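Local coordinates for protein FACT-Spt16 (Cicer arietinum, PDB 5CE6) that probably serves as a histone chaperone subunit of the FACT complex, its N-terminal domain, built on an aminopeptidase-like fold, being linked to binding of histones H3-H4, at residues 294-298 and 321-325; 269-274 and 297-302; 331-336 and 406-410. One frame throughout, in Å; residues are numbered along the deposited sequence.

How the contacts relate
All three contacts fall within the lobe related to the M24 metallopeptidases, and together they trace how one long strand and one long helix are tied into it. Contact 2 opens first along the chain, pairing strand 270-273 with strand 296-306. Contact 1 takes in the start of that same strand and the loop before it, shares V297 and I298 with contact 2, and reaches the first turn of helix 323-342, its centre about 14 Å from that of contact 2. Further along the helix, contact 3 packs it on strand 403-414 of a second sheet, the centres of contacts 1 and 3 lying about 17 Å apart. Sheet, helix and second sheet are thereby joined in sequence.

Contact 1. Residues 294-298 and 321-325; sequences SASVI and ADPIQ. With K (potassium ion), chain D.
With its CG anti to the carbonyl carbon (chi1 -67°) and the chain extended beyond it (chi2 167°), the side chain of Q325 leaves the first turn of helix 323-342 and carries its amide to A295 and S296, where strand 296-306 begins. Both ends of the amide are used. Q325 NE2 donates to A295 O at 2.9 Å in a nearly straight bond, and the acceptor lies in the plane of the amide; seen from the carbonyl, the donor stands above its plane. Q325 OE1 turns back to accept from D322 N at 2.9 Å, a bond that fixes the rotation of the amide and leaves NE2 directed at the strand. In exchange, D322 OD1 takes the backbone N of Q325 at 2.8 Å, nearly along the C-O axis, with a weaker, bent bond from I324 N. This reciprocal pair is a capping box, here with D322 as N-cap, and its glutamine does a second job by reaching across to the strand. A295 CB packs against Q325 OE1 at 3.7 Å, and V297 CG1 passes obliquely by the amide.

A295 O has another partner: it binds the potassium ion at 2.9 Å, alongside a water and S420 OG, with N422 also part of the site. The carbonyl thus serves a metal and an amide N-H together, and both would probably draw electron density toward its oxygen. A295 and S296 both face I319, forming a G1 beta bulge. D322 OD2 is held by the backbone N of E416, while V297 and Q325 both lie on F425. The helix start thus lies against the beginning of strand 296-306 and strand 424-435 of the second sheet, with strand 309-319 paired to 296-306 at the bulge.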
ATOM      1  N   SER A 294     -18.577 -14.272 -25.901  1.00 26.77           N
ATOM      2  CA  SER A 294     -19.461 -13.105 -25.902  1.00 31.59           C
ATOM      3  C   SER A 294     -19.917 -12.693 -24.506  1.00 21.80           C
ATOM      4  O   SER A 294     -20.059 -13.533 -23.624  1.00 25.28           O
ATOM      5  CB  SER A 294     -20.677 -13.351 -26.801  1.00 34.87           C
ATOM      6  OG  SER A 294     -20.299 -13.302 -28.163  1.00 44.06           O
ATOM      7  N   ALA A 295     -20.127 -11.392 -24.321  1.00 26.43           N
ATOM      8  CA  ALA A 295     -20.582 -10.828 -23.048  1.00 29.07           C
ATOM      9  C   ALA A 295     -19.642 -11.175 -21.903  1.00 19.77           C
ATOM     10  O   ALA A 295     -20.071 -11.624 -20.838  1.00 21.63           O
ATOM     11  CB  ALA A 295     -22.000 -11.279 -22.734  1.00 34.53           C
ATOM     12  N   SER A 296     -18.356 -10.939 -22.122  1.00 15.78           N
ATOM     13  CA  SER A 296     -17.344 -11.290 -21.130  1.00 15.64           C
ATOM     14  C   SER A 296     -16.613 -10.076 -20.611  1.00 16.39           C
ATOM     15  O   SER A 296     -16.507  -9.054 -21.295  1.00 18.96           O
ATOM     16  CB  SER A 296     -16.327 -12.254 -21.728  1.00 17.96           C
ATOM     17  OG  SER A 296     -16.878 -13.540 -21.853  1.00 27.08           O
ATOM     18  N   VAL A 297     -16.096 -10.181 -19.389  1.00 13.21           N
ATOM     19  CA  VAL A 297     -15.224  -9.128 -18.880  1.00 12.40           C
ATOM     20  C   VAL A 297     -13.979  -9.763 -18.280  1.00 12.06           C
ATOM     21  O   VAL A 297     -14.011 -10.904 -17.821  1.00 13.52           O
ATOM     22  CB  VAL A 297     -15.910  -8.200 -17.847  1.00 23.56           C
ATOM     23  CG1 VAL A 297     -17.165  -7.561 -18.432  1.00 22.05           C
ATOM     24  CG2 VAL A 297     -16.257  -8.951 -16.604  1.00 20.35           C
ATOM     25  N   ILE A 298     -12.886  -9.014 -18.318  1.00 11.61           N
ATOM     26  CA  ILE A 298     -11.598  -9.473 -17.804  1.00 12.19           C
ATOM     27  C   ILE A 298     -11.054  -8.379 -16.909  1.00 12.37           C
ATOM     28  O   ILE A 298     -10.964  -7.221 -17.329  1.00 13.44           O
ATOM     29  CB  ILE A 298     -10.602  -9.738 -18.962  1.00 12.09           C
ATOM     30  CG1 ILE A 298     -11.126 -10.862 -19.861  1.00 14.04           C
ATOM     31  CG2 ILE A 298      -9.198 -10.083 -18.427  1.00 11.73           C
ATOM     32  CD1 ILE A 298     -10.395 -10.993 -21.205  1.00 16.23           C
ATOM     33  N   ALA A 321     -19.305  -6.891 -25.031  1.00 24.70           N
ATOM     34  CA  ALA A 321     -20.058  -6.586 -23.820  1.00 26.76           C
ATOM     35  C   ALA A 321     -21.538  -6.407 -24.100  1.00 24.29           C
ATOM     36  O   ALA A 321     -21.914  -5.795 -25.099  1.00 25.20           O
ATOM     37  CB  ALA A 321     -19.512  -5.335 -23.173  1.00 25.95           C
ATOM     38  N   ASP A 322     -22.373  -6.926 -23.208  1.00 20.18           N
ATOM     39  CA  ASP A 322     -23.809  -6.728 -23.331  1.00 17.62           C
ATOM     40  C   ASP A 322     -24.174  -5.321 -22.844  1.00 22.42           C
ATOM     41  O   ASP A 322     -23.305  -4.600 -22.346  1.00 20.40           O
ATOM     42  CB  ASP A 322     -24.594  -7.874 -22.651  1.00 20.24           C
ATOM     43  CG  ASP A 322     -24.571  -7.828 -21.129  1.00 21.58           C
ATOM     44  OD1 ASP A 322     -24.437  -6.749 -20.524  1.00 20.34           O
ATOM     45  OD2 ASP A 322     -24.721  -8.914 -20.523  1.00 27.32           O
ATOM     46  N   PRO A 323     -25.435  -4.899 -23.019  1.00 19.42           N
ATOM     47  CA  PRO A 323     -25.744  -3.510 -22.662  1.00 19.62           C
ATOM     48  C   PRO A 323     -25.544  -3.155 -21.187  1.00 22.38           C
ATOM     49  O   PRO A 323     -25.244  -1.994 -20.893  1.00 18.72           O
ATOM     50  CB  PRO A 323     -27.220  -3.384 -23.033  1.00 25.60           C
ATOM     51  CG  PRO A 323     -27.377  -4.320 -24.151  1.00 24.32           C
ATOM     52  CD  PRO A 323     -26.534  -5.502 -23.802  1.00 19.01           C
ATOM     53  N   ILE A 324     -25.703  -4.125 -20.287  1.00 18.42           N
ATOM     54  CA  ILE A 324     -25.589  -3.846 -18.864  1.00 17.54           C
ATOM     55  C   ILE A 324     -24.120  -3.714 -18.502  1.00 20.38           C
ATOM     56  O   ILE A 324     -23.723  -2.806 -17.761  1.00 16.46           O
ATOM     57  CB  ILE A 324     -26.247  -4.951 -18.023  1.00 23.16           C
ATOM     58  CG1 ILE A 324     -27.735  -5.056 -18.376  1.00 27.93           C
ATOM     59  CG2 ILE A 324     -26.068  -4.673 -16.535  1.00 21.42           C
ATOM     60  CD1 ILE A 324     -28.493  -6.088 -17.577  1.00 32.72           C
ATOM     61  N   GLN A 325     -23.307  -4.616 -19.045  1.00 14.93           N
ATOM     62  CA  GLN A 325     -21.858  -4.579 -18.803  1.00 14.03           C
ATOM     63  C   GLN A 325     -21.275  -3.274 -19.345  1.00 13.80           C
ATOM     64  O   GLN A 325     -20.414  -2.667 -18.717  1.00 14.10           O
ATOM     65  CB  GLN A 325     -21.170  -5.775 -19.460  1.00 14.93           C
ATOM     66  CG  GLN A 325     -21.530  -7.147 -18.845  1.00 14.31           C
ATOM     67  CD  GLN A 325     -21.090  -8.311 -19.710  1.00 19.38           C
ATOM     68  OE1 GLN A 325     -21.017  -8.196 -20.936  1.00 19.60           O
ATOM     69  NE2 GLN A 325     -20.809  -9.453 -19.077  1.00 17.42           N
TER
HETATM   70  K     K D 503     -20.110 -14.478 -20.325  1.00 45.75           K
HETATM   71  O   HOH W   1     -20.695 -17.028 -21.656  1.00 28.78           O

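Contact 2. Residues 269-274 and 297-302; sequences PIFQSG and VIICAV
Strands 270-273 and 296-306 are antiparallel neighbours in the mixed sheet of the M24-like lobe, and the axes of segments 270-273 and 297-302 come within 4.7 Å. I270 and A301 form one hydrogen-bonded pair, with I270 N to A301 O at 2.9 Å and the return bond from A301 N to I270 O. Q272 and I299 repeat the pattern, I299 N meeting Q272 O at 2.8 Å. Between them sits the non-hydrogen-bonded pair F271 and C300. In one of two conformers of C300, SG, anti to the backbone N (chi1 174°), lies over a face of the F271 ring, 3.9 Å from its centroid and 30° off the normal. In that conformer the sulfur-aromatic contact brings SG to 3.5 Å from both CE2 and CZ of F271; V221 of helix 200-230 touches both residues. On the other face of the sheet, I270 CB rests on A301 CB at 4.1 Å.

Past S273 the backbones part, and a water bridges them, accepting from G274 N and donating to V297 O. The hydroxyl of S273 is engaged by H237 and Y291, and the side chain lies about 3 Å from a bound sodium ion, while Q272 NE2 is held by the carbonyl of D278. With helices 200-230 and 237-249 covering the F271 and C300 side, this is an antiparallel strand pair in a helix-backed, curved sheet, as in the pita-bread fold of M24 metallopeptidases.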
ATOM      1  N   PRO A 269       0.278 -10.266  -9.538  1.00 13.00           N
ATOM      2  CA  PRO A 269      -0.707  -9.658 -10.438  1.00 10.37           C
ATOM      3  C   PRO A 269      -2.019 -10.415 -10.438  1.00 11.83           C
ATOM      4  O   PRO A 269      -2.022 -11.646 -10.325  1.00 13.10           O
ATOM      5  CB  PRO A 269      -0.021  -9.764 -11.799  1.00 11.28           C
ATOM      6  CG  PRO A 269       1.444  -9.550 -11.443  1.00 18.52           C
ATOM      7  CD  PRO A 269       1.613 -10.344 -10.168  1.00 13.97           C
ATOM      8  N   ILE A 270      -3.118  -9.681 -10.551  1.00  8.92           N
ATOM      9  CA  ILE A 270      -4.442 -10.278 -10.451  1.00  9.02           C
ATOM     10  C   ILE A 270      -5.066 -10.317 -11.825  1.00 13.25           C
ATOM     11  O   ILE A 270      -5.184  -9.292 -12.477  1.00 13.25           O
ATOM     12  CB  ILE A 270      -5.336  -9.454  -9.507  1.00  8.75           C
ATOM     13  CG1 ILE A 270      -4.814  -9.576  -8.064  1.00 14.51           C
ATOM     14  CG2 ILE A 270      -6.810  -9.894  -9.614  1.00 14.63           C
ATOM     15  CD1 ILE A 270      -5.358  -8.492  -7.121  1.00 13.38           C
ATOM     16  N   PHE A 271      -5.424 -11.513 -12.275  1.00 10.29           N
ATOM     17  CA  PHE A 271      -6.180 -11.672 -13.511  1.00 10.32           C
ATOM     18  C   PHE A 271      -7.428 -12.462 -13.201  1.00 10.58           C
ATOM     19  O   PHE A 271      -7.352 -13.530 -12.586  1.00 10.93           O
ATOM     20  CB  PHE A 271      -5.352 -12.418 -14.551  1.00 11.19           C
ATOM     21  CG  PHE A 271      -4.262 -11.590 -15.149  1.00 11.94           C
ATOM     22  CD1 PHE A 271      -3.021 -11.507 -14.535  1.00 12.31           C
ATOM     23  CD2 PHE A 271      -4.488 -10.872 -16.318  1.00 14.13           C
ATOM     24  CE1 PHE A 271      -2.013 -10.722 -15.073  1.00 13.52           C
ATOM     25  CE2 PHE A 271      -3.476 -10.091 -16.873  1.00 15.23           C
ATOM     26  CZ  PHE A 271      -2.242 -10.023 -16.249  1.00 13.06           C
ATOM     27  N   GLN A 272      -8.581 -11.943 -13.621  1.00 10.51           N
ATOM     28  CA  GLN A 272      -9.856 -12.606 -13.343  1.00 10.85           C
ATOM     29  C   GLN A 272     -10.758 -12.538 -14.558  1.00 11.27           C
ATOM     30  O   GLN A 272     -10.780 -11.529 -15.266  1.00 11.05           O
ATOM     31  CB  GLN A 272     -10.563 -11.924 -12.163  1.00 10.36           C
ATOM     32  CG  GLN A 272      -9.783 -11.979 -10.864  1.00 11.04           C
ATOM     33  CD  GLN A 272     -10.431 -11.211  -9.730  1.00 12.89           C
ATOM     34  OE1 GLN A 272     -11.425 -10.513  -9.921  1.00 13.27           O
ATOM     35  NE2 GLN A 272      -9.842 -11.309  -8.541  1.00 13.35           N
ATOM     36  N   SER A 273     -11.525 -13.599 -14.780  1.00 11.95           N
ATOM     37  CA  SER A 273     -12.503 -13.595 -15.863  1.00 12.45           C
ATOM     38  C   SER A 273     -13.489 -14.718 -15.615  1.00 14.02           C
ATOM     39  O   SER A 273     -13.396 -15.405 -14.604  1.00 13.30           O
ATOM     40  CB  SER A 273     -11.810 -13.793 -17.214  1.00 12.92           C
ATOM     41  OG  SER A 273     -11.309 -15.117 -17.330  1.00 13.59           O
ATOM     42  N   GLY A 274     -14.432 -14.906 -16.535  1.00 13.76           N
ATOM     43  CA  GLY A 274     -15.253 -16.101 -16.516  1.00 15.61           C
ATOM     44  C   GLY A 274     -16.144 -16.253 -15.298  1.00 15.27           C
ATOM     45  O   GLY A 274     -16.364 -17.373 -14.803  1.00 16.58           O
ATOM     46  N   VAL A 297     -16.096 -10.181 -19.389  1.00 13.21           N
ATOM     47  CA  VAL A 297     -15.224  -9.128 -18.880  1.00 12.40           C
ATOM     48  C   VAL A 297     -13.979  -9.763 -18.280  1.00 12.06           C
ATOM     49  O   VAL A 297     -14.011 -10.904 -17.821  1.00 13.52           O
ATOM     50  CB  VAL A 297     -15.910  -8.200 -17.847  1.00 23.56           C
ATOM     51  CG1 VAL A 297     -17.165  -7.561 -18.432  1.00 22.05           C
ATOM     52  CG2 VAL A 297     -16.257  -8.951 -16.604  1.00 20.35           C
ATOM     53  N   ILE A 298     -12.886  -9.014 -18.318  1.00 11.61           N
ATOM     54  CA  ILE A 298     -11.598  -9.473 -17.804  1.00 12.19           C
ATOM     55  C   ILE A 298     -11.054  -8.379 -16.909  1.00 12.37           C
ATOM     56  O   ILE A 298     -10.964  -7.221 -17.329  1.00 13.44           O
ATOM     57  CB  ILE A 298     -10.602  -9.738 -18.962  1.00 12.09           C
ATOM     58  CG1 ILE A 298     -11.126 -10.862 -19.861  1.00 14.04           C
ATOM     59  CG2 ILE A 298      -9.198 -10.083 -18.427  1.00 11.73           C
ATOM     60  CD1 ILE A 298     -10.395 -10.993 -21.205  1.00 16.23           C
ATOM     61  N   ILE A 299     -10.687  -8.728 -15.676  1.00 10.16           N
ATOM     62  CA  ILE A 299     -10.106  -7.743 -14.765  1.00  9.49           C
ATOM     63  C   ILE A 299      -8.617  -8.018 -14.584  1.00 12.10           C
ATOM     64  O   ILE A 299      -8.216  -9.162 -14.375  1.00  9.89           O
ATOM     65  CB  ILE A 299     -10.798  -7.762 -13.387  1.00 10.48           C
ATOM     66  CG1 ILE A 299     -12.271  -7.346 -13.516  1.00  9.40           C
ATOM     67  CG2 ILE A 299     -10.089  -6.820 -12.402  1.00 11.08           C
ATOM     68  CD1 ILE A 299     -13.006  -7.340 -12.186  1.00 11.91           C
ATOM     69  N   CYS A 300      -7.803  -6.972 -14.707  0.63  9.10           N
ATOM     70  CA  CYS A 300      -6.373  -7.073 -14.421  0.63 11.21           C
ATOM     71  C   CYS A 300      -5.932  -5.963 -13.487  0.63 11.16           C
ATOM     72  O   CYS A 300      -6.159  -4.784 -13.751  0.63  8.59           O
ATOM     73  CB  CYS A 300      -5.514  -7.009 -15.690  0.63 12.55           C
ATOM     74  SG  CYS A 300      -3.717  -6.959 -15.321  0.63 13.77           S
ATOM     75  N   ALA A 301      -5.284  -6.348 -12.395  1.00  9.54           N
ATOM     76  CA  ALA A 301      -4.694  -5.375 -11.476  1.00  8.62           C
ATOM     77  C   ALA A 301      -3.218  -5.706 -11.315  1.00  7.92           C
ATOM     78  O   ALA A 301      -2.859  -6.847 -11.053  1.00 11.15           O
ATOM     79  CB  ALA A 301      -5.394  -5.401 -10.122  1.00  7.91           C
ATOM     80  N   VAL A 302      -2.363  -4.704 -11.493  1.00  7.87           N
ATOM     81  CA  VAL A 302      -0.929  -4.930 -11.348  1.00  8.10           C
ATOM     82  C   VAL A 302      -0.287  -3.758 -10.624  1.00  9.95           C
ATOM     83  O   VAL A 302      -0.707  -2.615 -10.778  1.00  9.60           O
ATOM     84  CB  VAL A 302      -0.267  -5.180 -12.731  1.00 18.47           C
ATOM     85  CG1 VAL A 302      -0.540  -4.041 -13.667  1.00 29.34           C
ATOM     86  CG2 VAL A 302       1.213  -5.385 -12.597  1.00 26.29           C
TER
HETATM   87  O   HOH W   2     -14.645 -13.358 -18.963  1.00 13.17           O

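Contact 3. Residues 331-336 and 406-410; sequences VLLKAQ and VSLGF. With ACT (acetate ion), chain C.
L332 of helix 323-342 lies against three consecutive residues of strand 403-414. Its CD1 comes 3.6 Å from L408 O, meets L408 CG and lies 3.8 Å from G409 CA. Its CB approaches F410 CE2 obliquely at 3.8 Å. The preceding residue, V331, touches the same ring with CG1, at its edge and near the ring plane, 4.1 Å from F410 CZ. One helical turn on from V331, A335 meets L408 of the strand, whose CD2 rests on A335 CB at 3.7 Å and near the backbone N of Q336. That leucine has CG anti to its own backbone nitrogen (chi1 -175°), with the branch extending CD2 between A335 and Q336.

The polar part of the contact falls to Q336, whose chain bends at chi2 (-136°) and carries NE2 to V406 O. This bond is weak, at 3.4 Å, though fairly straight, and the amide also has partners outside the two segments: NE2 binds D431 OD2 and OE1 accepts from K449 NZ, which probably help to set its orientation. Q336 CG brushes V406 CG1.

Further out, backbone bonds tie V406, L408 and F410 to strand 424-435 on one edge, while S407 and G409 bond to A375 and T372 on the other. Segment 331-336 runs at 150° to segment 406-410. Helix 323-342 thus packs on the antiparallel sheet with helix 349-363 beside it, V360 touching both V331 and F410, and V359 touching A335.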
ATOM      1  N   VAL A 331     -20.442   3.956 -16.317  1.00 12.84           N
ATOM      2  CA  VAL A 331     -20.785   4.558 -15.028  1.00 12.82           C
ATOM      3  C   VAL A 331     -19.620   4.460 -14.040  1.00 13.34           C
ATOM      4  O   VAL A 331     -19.294   5.430 -13.337  1.00 12.92           O
ATOM      5  CB  VAL A 331     -22.056   3.934 -14.438  1.00 15.57           C
ATOM      6  CG1 VAL A 331     -22.348   4.504 -13.056  1.00 18.29           C
ATOM      7  CG2 VAL A 331     -23.246   4.182 -15.374  1.00 15.64           C
ATOM      8  N   LEU A 332     -18.979   3.295 -13.998  1.00 12.79           N
ATOM      9  CA  LEU A 332     -17.814   3.113 -13.127  1.00 10.66           C
ATOM     10  C   LEU A 332     -16.705   4.098 -13.466  1.00 10.99           C
ATOM     11  O   LEU A 332     -16.093   4.679 -12.572  1.00 13.39           O
ATOM     12  CB  LEU A 332     -17.281   1.680 -13.214  1.00 10.26           C
ATOM     13  CG  LEU A 332     -16.083   1.444 -12.283  1.00  9.57           C
ATOM     14  CD1 LEU A 332     -16.552   1.580 -10.837  1.00 12.52           C
ATOM     15  CD2 LEU A 332     -15.496   0.055 -12.521  1.00 12.41           C
ATOM     16  N   LEU A 333     -16.428   4.268 -14.754  1.00 11.97           N
ATOM     17  CA  LEU A 333     -15.405   5.219 -15.180  1.00 13.76           C
ATOM     18  C   LEU A 333     -15.726   6.650 -14.733  1.00 12.88           C
ATOM     19  O   LEU A 333     -14.852   7.364 -14.220  1.00 11.67           O
ATOM     20  CB  LEU A 333     -15.209   5.138 -16.703  1.00 11.84           C
ATOM     21  CG  LEU A 333     -14.260   6.166 -17.326  1.00 12.79           C
ATOM     22  CD1 LEU A 333     -12.873   6.091 -16.698  1.00 12.86           C
ATOM     23  CD2 LEU A 333     -14.178   5.924 -18.816  1.00 19.56           C
ATOM     24  N   LYS A 334     -16.973   7.064 -14.915  1.00 15.11           N
ATOM     25  CA  LYS A 334     -17.393   8.415 -14.544  1.00 14.11           C
ATOM     26  C   LYS A 334     -17.303   8.580 -13.023  1.00 15.22           C
ATOM     27  O   LYS A 334     -16.901   9.633 -12.520  1.00 13.13           O
ATOM     28  CB  LYS A 334     -18.815   8.668 -15.059  1.00 13.02           C
ATOM     29  CG  LYS A 334     -19.365  10.058 -14.817  1.00 18.05           C
ATOM     30  CD  LYS A 334     -20.746  10.172 -15.472  1.00 20.95           C
ATOM     31  CE  LYS A 334     -21.423  11.495 -15.158  1.00 31.49           C
ATOM     32  NZ  LYS A 334     -22.732  11.589 -15.881  1.00 32.72           N
ATOM     33  N   ALA A 335     -17.649   7.523 -12.295  1.00 11.96           N
ATOM     34  CA  ALA A 335     -17.566   7.554 -10.839  1.00 11.65           C
ATOM     35  C   ALA A 335     -16.121   7.626 -10.359  1.00 10.58           C
ATOM     36  O   ALA A 335     -15.805   8.368  -9.422  1.00 12.55           O
ATOM     37  CB  ALA A 335     -18.277   6.356 -10.231  1.00 13.18           C
ATOM     38  N   GLN A 336     -15.245   6.837 -10.980  1.00 10.24           N
ATOM     39  CA  GLN A 336     -13.834   6.859 -10.602  1.00 10.89           C
ATOM     40  C   GLN A 336     -13.226   8.228 -10.872  1.00 13.35           C
ATOM     41  O   GLN A 336     -12.450   8.746 -10.067  1.00 12.92           O
ATOM     42  CB  GLN A 336     -13.038   5.788 -11.356  1.00 10.12           C
ATOM     43  CG  GLN A 336     -11.634   5.535 -10.735  1.00 11.68           C
ATOM     44  CD  GLN A 336     -10.522   5.431 -11.768  1.00 12.75           C
ATOM     45  OE1 GLN A 336     -10.705   5.774 -12.933  1.00 12.27           O
ATOM     46  NE2 GLN A 336      -9.349   4.962 -11.334  1.00  9.56           N
ATOM     47  N   VAL A 406      -6.518   5.061  -6.119  1.00 11.05           N
ATOM     48  CA  VAL A 406      -7.944   5.254  -6.293  1.00  7.25           C
ATOM     49  C   VAL A 406      -8.460   4.060  -7.069  1.00  9.42           C
ATOM     50  O   VAL A 406      -8.269   3.960  -8.279  1.00 10.65           O
ATOM     51  CB  VAL A 406      -8.261   6.559  -7.045  1.00  8.98           C
ATOM     52  CG1 VAL A 406      -9.766   6.728  -7.226  1.00 12.99           C
ATOM     53  CG2 VAL A 406      -7.677   7.754  -6.290  1.00 10.60           C
ATOM     54  N   SER A 407      -9.119   3.161  -6.346  1.00  9.32           N
ATOM     55  CA  SER A 407      -9.472   1.850  -6.866  1.00  7.07           C
ATOM     56  C   SER A 407     -10.941   1.655  -6.537  1.00  7.40           C
ATOM     57  O   SER A 407     -11.327   1.581  -5.370  1.00  9.87           O
ATOM     58  CB  SER A 407      -8.591   0.775  -6.200  1.00 11.14           C
ATOM     59  OG  SER A 407      -8.931  -0.552  -6.620  1.00 10.36           O
ATOM     60  N   LEU A 408     -11.762   1.627  -7.581  1.00  8.16           N
ATOM     61  CA  LEU A 408     -13.202   1.638  -7.420  1.00 10.56           C
ATOM     62  C   LEU A 408     -13.821   0.566  -8.314  1.00  9.24           C
ATOM     63  O   LEU A 408     -13.402   0.383  -9.469  1.00  9.82           O
ATOM     64  CB  LEU A 408     -13.738   3.024  -7.808  1.00  8.43           C
ATOM     65  CG  LEU A 408     -15.231   3.252  -7.574  1.00 11.05           C
ATOM     66  CD1 LEU A 408     -15.532   3.326  -6.087  1.00 13.37           C
ATOM     67  CD2 LEU A 408     -15.701   4.520  -8.289  1.00 11.56           C
ATOM     68  N   GLY A 409     -14.795  -0.165  -7.781  1.00  9.25           N
ATOM     69  CA  GLY A 409     -15.394  -1.233  -8.552  1.00  9.92           C
ATOM     70  C   GLY A 409     -16.881  -1.424  -8.375  1.00 10.47           C
ATOM     71  O   GLY A 409     -17.523  -0.797  -7.527  1.00 10.68           O
ATOM     72  N   PHE A 410     -17.437  -2.295  -9.211  1.00 12.84           N
ATOM     73  CA  PHE A 410     -18.788  -2.795  -9.017  1.00 11.70           C
ATOM     74  C   PHE A 410     -18.662  -4.276  -8.742  1.00 12.03           C
ATOM     75  O   PHE A 410     -17.987  -4.982  -9.497  1.00 12.38           O
ATOM     76  CB  PHE A 410     -19.627  -2.601 -10.278  1.00 11.44           C
ATOM     77  CG  PHE A 410     -20.262  -1.248 -10.395  1.00 13.77           C
ATOM     78  CD1 PHE A 410     -21.113  -0.780  -9.405  1.00 12.13           C
ATOM     79  CD2 PHE A 410     -20.019  -0.450 -11.514  1.00 13.22           C
ATOM     80  CE1 PHE A 410     -21.723   0.476  -9.530  1.00 15.03           C
ATOM     81  CE2 PHE A 410     -20.616   0.797 -11.651  1.00 12.04           C
ATOM     82  CZ  PHE A 410     -21.463   1.270 -10.656  1.00 15.87           C
TER
HETATM   83  C   ACT C 502     -11.262  -1.498  -3.474  1.00 37.51           C
HETATM   84  O   ACT C 502     -11.241  -0.271  -3.194  1.00 23.10           O
HETATM   85  OXT ACT C 502     -10.976  -1.817  -4.657  1.00 38.85           O
HETATM   86  CH3 ACT C 502     -11.585  -2.536  -2.436  1.00 31.06           C